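Local atomic coordinates of Cry23AA1 (Bacillus thuringiensis, PDB entry 4RHZ), a protein that probably acts as a pore-forming insecticidal toxin of the aerolysin type, binds a zinc ion and forms a binary complex with Cry37Aa1. Residues G2-I6 / Q7-N11; V187-S190 / V191-A195; G252-A255 / P256-L260. All coordinates share one frame; numbering follows the deposited sequence.

Contact 1: G2-I6 / Q7-N11; sequences GIINI and QDEIN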
ATOM      1  N   GLY A   2     -16.267 -19.804  -2.022  1.00 33.08           N
ATOM      2  CA  GLY A   2     -17.748 -19.602  -2.088  1.00 32.64           C
ATOM      3  C   GLY A   2     -18.229 -19.657  -0.653  1.00 32.10           C
ATOM      4  O   GLY A   2     -17.447 -19.481   0.303  1.00 34.70           O
ATOM      5  N   ILE A   3     -19.503 -19.873  -0.501  1.00 31.91           N
ATOM      6  CA  ILE A   3     -20.154 -19.980   0.812  1.00 32.25           C
ATOM      7  C   ILE A   3     -20.614 -21.439   1.089  1.00 32.06           C
ATOM      8  O   ILE A   3     -21.371 -21.984   0.301  1.00 31.76           O
ATOM      9  CB  ILE A   3     -21.425 -19.132   0.796  1.00 32.96           C
ATOM     10  CG1 ILE A   3     -21.065 -17.688   0.390  1.00 30.34           C
ATOM     11  CG2 ILE A   3     -22.115 -19.218   2.186  1.00 30.98           C
ATOM     12  CD1 ILE A   3     -20.092 -16.980   1.434  1.00 26.22           C
ATOM     13  N   ILE A   4     -20.127 -22.051   2.164  1.00 31.64           N
ATOM     14  CA  ILE A   4     -20.593 -23.336   2.608  1.00 31.53           C
ATOM     15  C   ILE A   4     -21.944 -23.161   3.277  1.00 32.50           C
ATOM     16  O   ILE A   4     -22.024 -22.565   4.350  1.00 33.00           O
ATOM     17  CB  ILE A   4     -19.666 -23.937   3.639  1.00 32.53           C
ATOM     18  CG1 ILE A   4     -18.223 -24.044   3.073  1.00 31.06           C
ATOM     19  CG2 ILE A   4     -20.258 -25.356   4.148  1.00 29.68           C
ATOM     20  CD1 ILE A   4     -18.140 -24.935   1.772  1.00 32.17           C
ATOM     21  N   ASN A   5     -23.005 -23.663   2.651  1.00 31.21           N
ATOM     22  CA  ASN A   5     -24.350 -23.608   3.290  1.00 30.94           C
ATOM     23  C   ASN A   5     -24.561 -24.889   4.182  1.00 30.00           C
ATOM     24  O   ASN A   5     -24.652 -25.964   3.637  1.00 29.07           O
ATOM     25  CB  ASN A   5     -25.418 -23.508   2.194  1.00 30.00           C
ATOM     26  CG  ASN A   5     -26.811 -23.345   2.762  1.00 32.23           C
ATOM     27  OD1 ASN A   5     -27.226 -24.118   3.629  1.00 31.73           O
ATOM     28  ND2 ASN A   5     -27.534 -22.324   2.307  1.00 28.15           N
ATOM     29  N   ILE A   6     -24.504 -24.765   5.509  1.00 30.37           N
ATOM     30  CA  ILE A   6     -24.605 -25.882   6.424  1.00 32.13           C
ATOM     31  C   ILE A   6     -25.831 -26.775   6.070  1.00 33.36           C
ATOM     32  O   ILE A   6     -25.670 -27.964   5.769  1.00 33.18           O
ATOM     33  CB  ILE A   6     -24.719 -25.421   7.855  1.00 33.51           C
ATOM     34  CG1 ILE A   6     -23.459 -24.648   8.272  1.00 36.09           C
ATOM     35  CG2 ILE A   6     -24.924 -26.652   8.841  1.00 31.86           C
ATOM     36  CD1 ILE A   6     -22.213 -25.424   8.034  1.00 37.08           C
ATOM     37  N   GLN A   7     -27.005 -26.138   5.960  1.00 32.67           N
ATOM     38  CA  GLN A   7     -28.187 -26.809   5.540  1.00 31.76           C
ATOM     39  C   GLN A   7     -28.045 -27.561   4.265  1.00 33.21           C
ATOM     40  O   GLN A   7     -28.481 -28.724   4.231  1.00 35.26           O
ATOM     41  CB  GLN A   7     -29.426 -25.919   5.587  1.00 30.30           C
ATOM     42  CG  GLN A   7     -29.855 -25.685   7.016  1.00 27.82           C
ATOM     43  CD  GLN A   7     -31.216 -25.018   7.110  1.00 35.94           C
ATOM     44  OE1 GLN A   7     -31.333 -23.823   6.847  1.00 37.51           O
ATOM     45  NE2 GLN A   7     -32.256 -25.776   7.553  1.00 36.20           N
ATOM     46  N   ASP A   8     -27.477 -26.977   3.205  1.00 32.86           N
ATOM     47  CA  ASP A   8     -27.387 -27.729   1.947  1.00 32.46           C
ATOM     48  C   ASP A   8     -26.478 -28.942   2.155  1.00 32.48           C
ATOM     49  O   ASP A   8     -26.615 -29.934   1.455  1.00 32.72           O
ATOM     50  CB  ASP A   8     -26.798 -26.910   0.788  1.00 32.65           C
ATOM     51  CG  ASP A   8     -27.713 -25.743   0.314  1.00 36.91           C
ATOM     52  OD1 ASP A   8     -28.971 -25.724   0.512  1.00 40.33           O
ATOM     53  OD2 ASP A   8     -27.145 -24.838  -0.321  1.00 36.62           O
ATOM     54  N   GLU A   9     -25.485 -28.840   3.023  1.00 32.54           N
ATOM     55  CA  GLU A   9     -24.524 -29.920   3.144  1.00 33.40           C
ATOM     56  C   GLU A   9     -25.163 -31.035   4.062  1.00 34.39           C
ATOM     57  O   GLU A   9     -24.909 -32.232   3.838  1.00 33.91           O
ATOM     58  CB  GLU A   9     -23.200 -29.513   3.752  1.00 32.98           C
ATOM     59  CG  GLU A   9     -22.293 -28.525   2.991  1.00 35.00           C
ATOM     60  CD  GLU A   9     -21.981 -28.890   1.598  1.00 40.48           C
ATOM     61  OE1 GLU A   9     -21.819 -30.113   1.335  1.00 41.77           O
ATOM     62  OE2 GLU A   9     -21.904 -27.943   0.751  1.00 38.57           O
ATOM     63  N   ILE A  10     -25.987 -30.629   5.042  1.00 33.44           N
ATOM     64  CA  ILE A  10     -26.841 -31.572   5.755  1.00 34.23           C
ATOM     65  C   ILE A  10     -27.810 -32.208   4.743  1.00 34.09           C
ATOM     66  O   ILE A  10     -28.041 -33.384   4.744  1.00 34.39           O
ATOM     67  CB  ILE A  10     -27.653 -30.898   6.840  1.00 34.33           C
ATOM     68  CG1 ILE A  10     -26.791 -30.556   8.009  1.00 33.14           C
ATOM     69  CG2 ILE A  10     -28.775 -31.817   7.306  1.00 33.97           C
ATOM     70  CD1 ILE A  10     -25.832 -31.584   8.362  1.00 35.66           C
ATOM     71  N   ASN A  11     -28.328 -31.432   3.836  1.00 34.07           N
ATOM     72  CA  ASN A  11     -29.211 -32.009   2.865  1.00 35.38           C
ATOM     73  C   ASN A  11     -28.433 -33.137   2.146  1.00 37.37           C
ATOM     74  O   ASN A  11     -28.959 -34.245   1.945  1.00 37.69           O
ATOM     75  CB  ASN A  11     -29.707 -30.910   1.929  1.00 34.14           C
ATOM     76  CG  ASN A  11     -30.692 -31.383   0.913  1.00 33.25           C
ATOM     77  OD1 ASN A  11     -30.341 -32.105  -0.035  1.00 33.63           O
ATOM     78  ND2 ASN A  11     -31.936 -30.912   1.034  1.00 31.91           N
TER
HETATM   79  O   HOH W   1     -22.629 -25.409   0.279  1.00 31.04           O
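N5 and D8 face each other where strand 3-5 runs into helix 7-11; the axes of the two short segments are inclined at 54° and come no nearer than 7.0 Å. The first helical turn is closed by E9 N bonding to N5 O (3.1 Å) and by the straighter I10 N to I6 O (2.8 Å). N5 holds CG anti to its own N (chi1 -176°), which swings OD1 back over the helix start, where it accepts from D8 N at 2.9 Å. That donor lies well above the amide plane rather than on a lone pair. The same fold of the side chain lays the N5 amide almost flat on the D8 carboxylate: their planes differ by 16°, and D8 OD2 comes within 3.4 Å of N5 CG. On another flank E9, bent at chi2, brings CG to 3.9 Å from I4 CG2, while its OE2 accepts a hydrogen bond from a water, which itself accepts from N5 N (3.0 Å). Q7 turns away, its NE2 bonded to S25. I6 and I10 pack on strands 22-27 and 146-179. This is an asparagine N-cap at the start of the N-terminal helix, which packs on the sheet of an aerolysin-type fold.

Contact 2: V187-S190 / V191-A195; sequences VYVS and VADLA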
ATOM      1  N   VAL A 187     -33.284 -37.721  12.597  1.00 33.51           N
ATOM      2  CA  VAL A 187     -32.036 -37.805  13.364  1.00 33.27           C
ATOM      3  C   VAL A 187     -31.378 -36.414  13.657  1.00 35.48           C
ATOM      4  O   VAL A 187     -31.692 -35.399  13.030  1.00 35.44           O
ATOM      5  CB  VAL A 187     -31.036 -38.669  12.595  1.00 33.00           C
ATOM      6  CG1 VAL A 187     -31.575 -40.164  12.354  1.00 31.26           C
ATOM      7  CG2 VAL A 187     -30.766 -38.045  11.245  1.00 31.83           C
ATOM      8  N   TYR A 188     -30.478 -36.371  14.627  1.00 36.11           N
ATOM      9  CA  TYR A 188     -29.771 -35.168  14.920  1.00 36.73           C
ATOM     10  C   TYR A 188     -28.368 -35.325  14.400  1.00 37.78           C
ATOM     11  O   TYR A 188     -27.749 -36.372  14.637  1.00 36.64           O
ATOM     12  CB  TYR A 188     -29.649 -34.979  16.413  1.00 36.85           C
ATOM     13  CG  TYR A 188     -30.899 -34.545  17.070  1.00 35.80           C
ATOM     14  CD1 TYR A 188     -31.153 -33.213  17.269  1.00 30.45           C
ATOM     15  CD2 TYR A 188     -31.825 -35.489  17.558  1.00 33.05           C
ATOM     16  CE1 TYR A 188     -32.305 -32.784  17.917  1.00 33.80           C
ATOM     17  CE2 TYR A 188     -32.980 -35.065  18.235  1.00 33.24           C
ATOM     18  CZ  TYR A 188     -33.233 -33.716  18.395  1.00 34.36           C
ATOM     19  OH  TYR A 188     -34.384 -33.282  19.064  1.00 33.61           O
ATOM     20  N   VAL A 189     -27.870 -34.274  13.736  1.00 36.66           N
ATOM     21  CA  VAL A 189     -26.551 -34.306  13.130  1.00 36.85           C
ATOM     22  C   VAL A 189     -25.818 -33.043  13.536  1.00 38.75           C
ATOM     23  O   VAL A 189     -26.370 -31.960  13.376  1.00 37.72           O
ATOM     24  CB  VAL A 189     -26.636 -34.396  11.609  1.00 36.96           C
ATOM     25  CG1 VAL A 189     -25.223 -34.472  11.021  1.00 34.25           C
ATOM     26  CG2 VAL A 189     -27.499 -35.633  11.183  1.00 34.30           C
ATOM     27  N   SER A 190     -24.666 -33.232  14.201  1.00 39.86           N
ATOM     28  CA  SER A 190     -23.707 -32.201  14.613  1.00 41.66           C
ATOM     29  C   SER A 190     -23.122 -31.559  13.377  1.00 41.64           C
ATOM     30  O   SER A 190     -23.059 -32.172  12.323  1.00 41.35           O
ATOM     31  CB  SER A 190     -22.467 -32.890  15.193  1.00 41.60           C
ATOM     32  OG  SER A 190     -22.452 -32.902  16.596  1.00 49.57           O
ATOM     33  N   VAL A 191     -22.528 -30.394  13.565  1.00 41.42           N
ATOM     34  CA  VAL A 191     -21.678 -29.779  12.558  1.00 40.91           C
ATOM     35  C   VAL A 191     -20.273 -30.396  12.627  1.00 39.87           C
ATOM     36  O   VAL A 191     -19.623 -30.636  11.595  1.00 39.95           O
ATOM     37  CB  VAL A 191     -21.768 -28.219  12.752  1.00 42.91           C
ATOM     38  CG1 VAL A 191     -21.669 -27.850  14.345  1.00 41.60           C
ATOM     39  CG2 VAL A 191     -20.840 -27.466  11.821  1.00 40.13           C
ATOM     40  N   ALA A 192     -19.819 -30.747  13.822  1.00 39.55           N
ATOM     41  CA  ALA A 192     -18.680 -31.726  13.934  1.00 41.05           C
ATOM     42  C   ALA A 192     -18.845 -33.024  13.135  1.00 41.74           C
ATOM     43  O   ALA A 192     -17.916 -33.455  12.476  1.00 43.65           O
ATOM     44  CB  ALA A 192     -18.435 -32.096  15.376  1.00 41.25           C
ATOM     45  N   ASP A 193     -20.011 -33.672  13.218  1.00 42.93           N
ATOM     46  CA  ASP A 193     -20.310 -34.894  12.433  1.00 43.42           C
ATOM     47  C   ASP A 193     -20.169 -34.608  10.937  1.00 43.19           C
ATOM     48  O   ASP A 193     -19.587 -35.410  10.149  1.00 42.69           O
ATOM     49  CB  ASP A 193     -21.749 -35.390  12.706  1.00 43.62           C
ATOM     50  CG  ASP A 193     -21.954 -35.854  14.134  1.00 44.92           C
ATOM     51  OD1 ASP A 193     -20.955 -36.277  14.761  1.00 44.98           O
ATOM     52  OD2 ASP A 193     -23.120 -35.787  14.635  1.00 48.70           O
ATOM     53  N   LEU A 194     -20.681 -33.439  10.542  1.00 42.99           N
ATOM     54  CA  LEU A 194     -20.591 -33.033   9.129  1.00 41.86           C
ATOM     55  C   LEU A 194     -19.124 -32.875   8.753  1.00 41.11           C
ATOM     56  O   LEU A 194     -18.726 -33.243   7.671  1.00 39.82           O
ATOM     57  CB  LEU A 194     -21.262 -31.703   8.981  1.00 42.34           C
ATOM     58  CG  LEU A 194     -22.154 -31.383   7.806  1.00 44.00           C
ATOM     59  CD1 LEU A 194     -22.000 -29.914   7.585  1.00 41.05           C
ATOM     60  CD2 LEU A 194     -21.907 -32.178   6.553  1.00 39.87           C
ATOM     61  N   ALA A 195     -18.322 -32.323   9.666  1.00 40.99           N
ATOM     62  CA  ALA A 195     -16.886 -32.130   9.392  1.00 42.80           C
ATOM     63  C   ALA A 195     -16.171 -33.499   9.262  1.00 44.00           C
ATOM     64  O   ALA A 195     -15.373 -33.708   8.345  1.00 45.42           O
ATOM     65  CB  ALA A 195     -16.251 -31.233  10.485  1.00 40.81           C
TER
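D193 carries CG anti to its carbonyl carbon and beside its backbone N (chi1 -65°), and with a modest twist at chi2 the carboxylate reaches back from the first turn of helix 191-195 to the last residue of the strand, S190. There OD2 accepts from S190 N at 3.0 Å in a moderately straight bond. The donor approaches from above the carboxylate, 40° out of its plane. The aspartate also leans on the serine's carbon: D193 CG is 3.2 Å from S190 CB. Chi1 of S190 is off the staggered positions, and OG lies 3.6 Å from D193 OD2, with no capping bond made by the serine side chain.

S190 is the N-cap residue, and the link across it is the backward half of a capping box, from the N3 residue, D193, to the N-H of the N-cap residue, without the forward half that a cap side chain would supply. A carboxylate at this end of a helix would probably also be favoured by the helix dipole. The main chain adds L194 N to S190 O at 3.2 Å, its donor lying above the carbonyl plane. Between strand 187-190 and the helix the short axes turn through 70°.

Beside the polar link, V189 CG1 touches D193 CB at 4.0 Å. One residue before D193, A192 CB comes to 4.1 Å from S190 CB. V189 also packs on Y13 of helix 6-18 and on C175 of the neighbouring strand, V191 is received by M169 and F31, and L194 reaches I10 and L201, while A192 and A195 touch N205 and L203 of strand 203-205.

Contact 3: G252-A255 / P256-L260; sequences GSLA and PNVTL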
ATOM      1  N   GLY A 252       3.517  18.593   6.645  1.00 41.20           N
ATOM      2  CA  GLY A 252       2.238  19.214   6.340  1.00 42.00           C
ATOM      3  C   GLY A 252       1.201  18.574   7.245  1.00 42.53           C
ATOM      4  O   GLY A 252       1.146  18.930   8.400  1.00 43.87           O
ATOM      5  N   SER A 253       0.461  17.574   6.749  1.00 42.06           N
ATOM      6  CA  SER A 253      -0.638  16.928   7.487  1.00 42.79           C
ATOM      7  C   SER A 253      -0.532  15.392   7.493  1.00 43.31           C
ATOM      8  O   SER A 253       0.052  14.804   6.584  1.00 43.98           O
ATOM      9  CB  SER A 253      -1.989  17.253   6.846  1.00 42.58           C
ATOM     10  OG  SER A 253      -2.247  18.621   6.706  1.00 41.60           O
ATOM     11  N   LEU A 254      -1.112  14.749   8.501  1.00 43.92           N
ATOM     12  CA  LEU A 254      -1.285  13.263   8.503  1.00 44.21           C
ATOM     13  C   LEU A 254      -2.695  12.993   8.077  1.00 44.32           C
ATOM     14  O   LEU A 254      -3.571  13.776   8.403  1.00 45.14           O
ATOM     15  CB  LEU A 254      -1.176  12.708   9.905  1.00 44.21           C
ATOM     16  CG  LEU A 254       0.121  12.845  10.665  1.00 43.48           C
ATOM     17  CD1 LEU A 254      -0.037  12.162  12.023  1.00 40.98           C
ATOM     18  CD2 LEU A 254       1.295  12.253   9.846  1.00 41.88           C
ATOM     19  N   ALA A 255      -2.954  11.905   7.362  1.00 44.80           N
ATOM     20  CA  ALA A 255      -4.377  11.466   7.161  1.00 43.63           C
ATOM     21  C   ALA A 255      -5.116  11.180   8.511  1.00 43.08           C
ATOM     22  O   ALA A 255      -4.478  10.821   9.508  1.00 42.62           O
ATOM     23  CB  ALA A 255      -4.441  10.282   6.213  1.00 41.87           C
ATOM     24  N   PRO A 256      -6.449  11.349   8.553  1.00 44.53           N
ATOM     25  CA  PRO A 256      -7.196  11.098   9.862  1.00 46.55           C
ATOM     26  C   PRO A 256      -6.945   9.714  10.495  1.00 48.32           C
ATOM     27  O   PRO A 256      -6.741   9.574  11.758  1.00 49.35           O
ATOM     28  CB  PRO A 256      -8.672  11.255   9.502  1.00 45.79           C
ATOM     29  CG  PRO A 256      -8.710  11.882   8.077  1.00 46.70           C
ATOM     30  CD  PRO A 256      -7.333  11.729   7.425  1.00 44.40           C
ATOM     31  N   ASN A 257      -6.866   8.709   9.620  1.00 48.88           N
ATOM     32  CA  ASN A 257      -6.668   7.314  10.049  1.00 49.78           C
ATOM     33  C   ASN A 257      -5.222   6.971  10.156  1.00 50.17           C
ATOM     34  O   ASN A 257      -4.900   5.791  10.280  1.00 51.39           O
ATOM     35  CB  ASN A 257      -7.351   6.328   9.093  1.00 49.06           C
ATOM     36  CG  ASN A 257      -6.691   6.299   7.684  1.00 52.80           C
ATOM     37  OD1 ASN A 257      -6.132   7.322   7.209  1.00 51.02           O
ATOM     38  ND2 ASN A 257      -6.779   5.130   7.001  1.00 48.96           N
ATOM     39  N   VAL A 258      -4.341   7.975  10.134  1.00 50.61           N
ATOM     40  CA  VAL A 258      -2.889   7.714  10.181  1.00 50.67           C
ATOM     41  C   VAL A 258      -2.315   8.334  11.437  1.00 54.18           C
ATOM     42  O   VAL A 258      -2.755   9.423  11.854  1.00 54.39           O
ATOM     43  CB  VAL A 258      -2.135   8.271   8.906  1.00 51.07           C
ATOM     44  CG1 VAL A 258      -0.642   8.377   9.132  1.00 46.04           C
ATOM     45  CG2 VAL A 258      -2.428   7.422   7.659  1.00 44.56           C
ATOM     46  N   THR A 259      -1.314   7.648  11.997  1.00 56.72           N
ATOM     47  CA  THR A 259      -0.684   7.955  13.273  1.00 61.20           C
ATOM     48  C   THR A 259       0.809   7.534  13.209  1.00 63.62           C
ATOM     49  O   THR A 259       1.202   6.745  12.319  1.00 65.10           O
ATOM     50  CB  THR A 259      -1.477   7.224  14.460  1.00 61.52           C
ATOM     51  OG1 THR A 259      -2.818   7.749  14.546  1.00 60.70           O
ATOM     52  CG2 THR A 259      -0.807   7.415  15.832  1.00 63.29           C
ATOM     53  N   LEU A 260       1.660   8.083  14.090  1.00 66.45           N
ATOM     54  CA  LEU A 260       3.038   7.517  14.301  1.00 68.02           C
ATOM     55  C   LEU A 260       3.491   7.379  15.782  1.00 69.08           C
ATOM     56  O   LEU A 260       4.631   7.676  16.190  1.00 69.88           O
ATOM     57  CB  LEU A 260       4.114   8.191  13.434  1.00 68.00           C
ATOM     58  CG  LEU A 260       4.061   9.602  12.848  1.00 68.55           C
ATOM     59  CD1 LEU A 260       3.723   9.503  11.371  1.00 67.99           C
ATOM     60  CD2 LEU A 260       3.107  10.542  13.628  1.00 70.06           C
TER
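L254 and L260 meet through their methyl groups, CD1 of the first lying 3.9 Å from CD2 of the second, with L254 CD2 and L260 CD1 at 4.0 Å in the complementary pairing; the two side chains approach at a slant. L254 CD1 is also 3.9 Å from the carbonyl oxygen of V258, so this branch lies over the backbone of the returning segment. A second apolar pair sits deeper, where A255 CB is 3.8 Å from V258 CG2. V258 has CG1 anti to its own N (chi1 163°), which leaves CG2 beside that N and on the side of the alanine methyl.

What brings these groups together is a type I beta turn from A255 to V258. Its closing bond runs from V258 N to A255 O at 2.9 Å, with an N-H...O angle of 152°, although the donor stands 60° out of the carbonyl plane. P256 and N257 fill the two corner positions. The ND2 of N257 is held by Q223 OE1 and T113 O.

Farther out, A255 pairs through its backbone with L225, and T259 with T111, so the turn passes the chain from one sheet to the other. W134 touches A255, L225 backs V258, and R226 meets both leucines. The corner lies close to the metal centre: the N257 side chain is about 6 Å from the bound zinc ion at nearest atoms, and that of P256 about 5 Å from the side chain of H132, which with H79 and E130 makes the zinc site. The arrangement is a tight turn linking strands of two different sheets in an aerolysin-type beta-rich fold, beside its zinc site.

How the contacts relate
From the N terminus, contact 1 comes first, where strand 3-5 passes into helix 6-18; contact 2 follows where strand 182-190 enters helix 191-197, and contact 3 turns the chain after strand 246-254. Contacts 1 and 2 close the first turn of a helix, contact 3 a beta turn, and they run in series, neither nested nor crossing. Contacts 1 and 2 nevertheless meet in space, with centres 12 Å apart: I10 CD1 packs 3.7 Å from L194 CG, so the two helix starts pack against each other, both reaching the large sheet. Contact 3 reaches that sheet too, but on the opposite side of the chain's centre, 44 Å from contact 1 between centres, where it joins the four-stranded sheet.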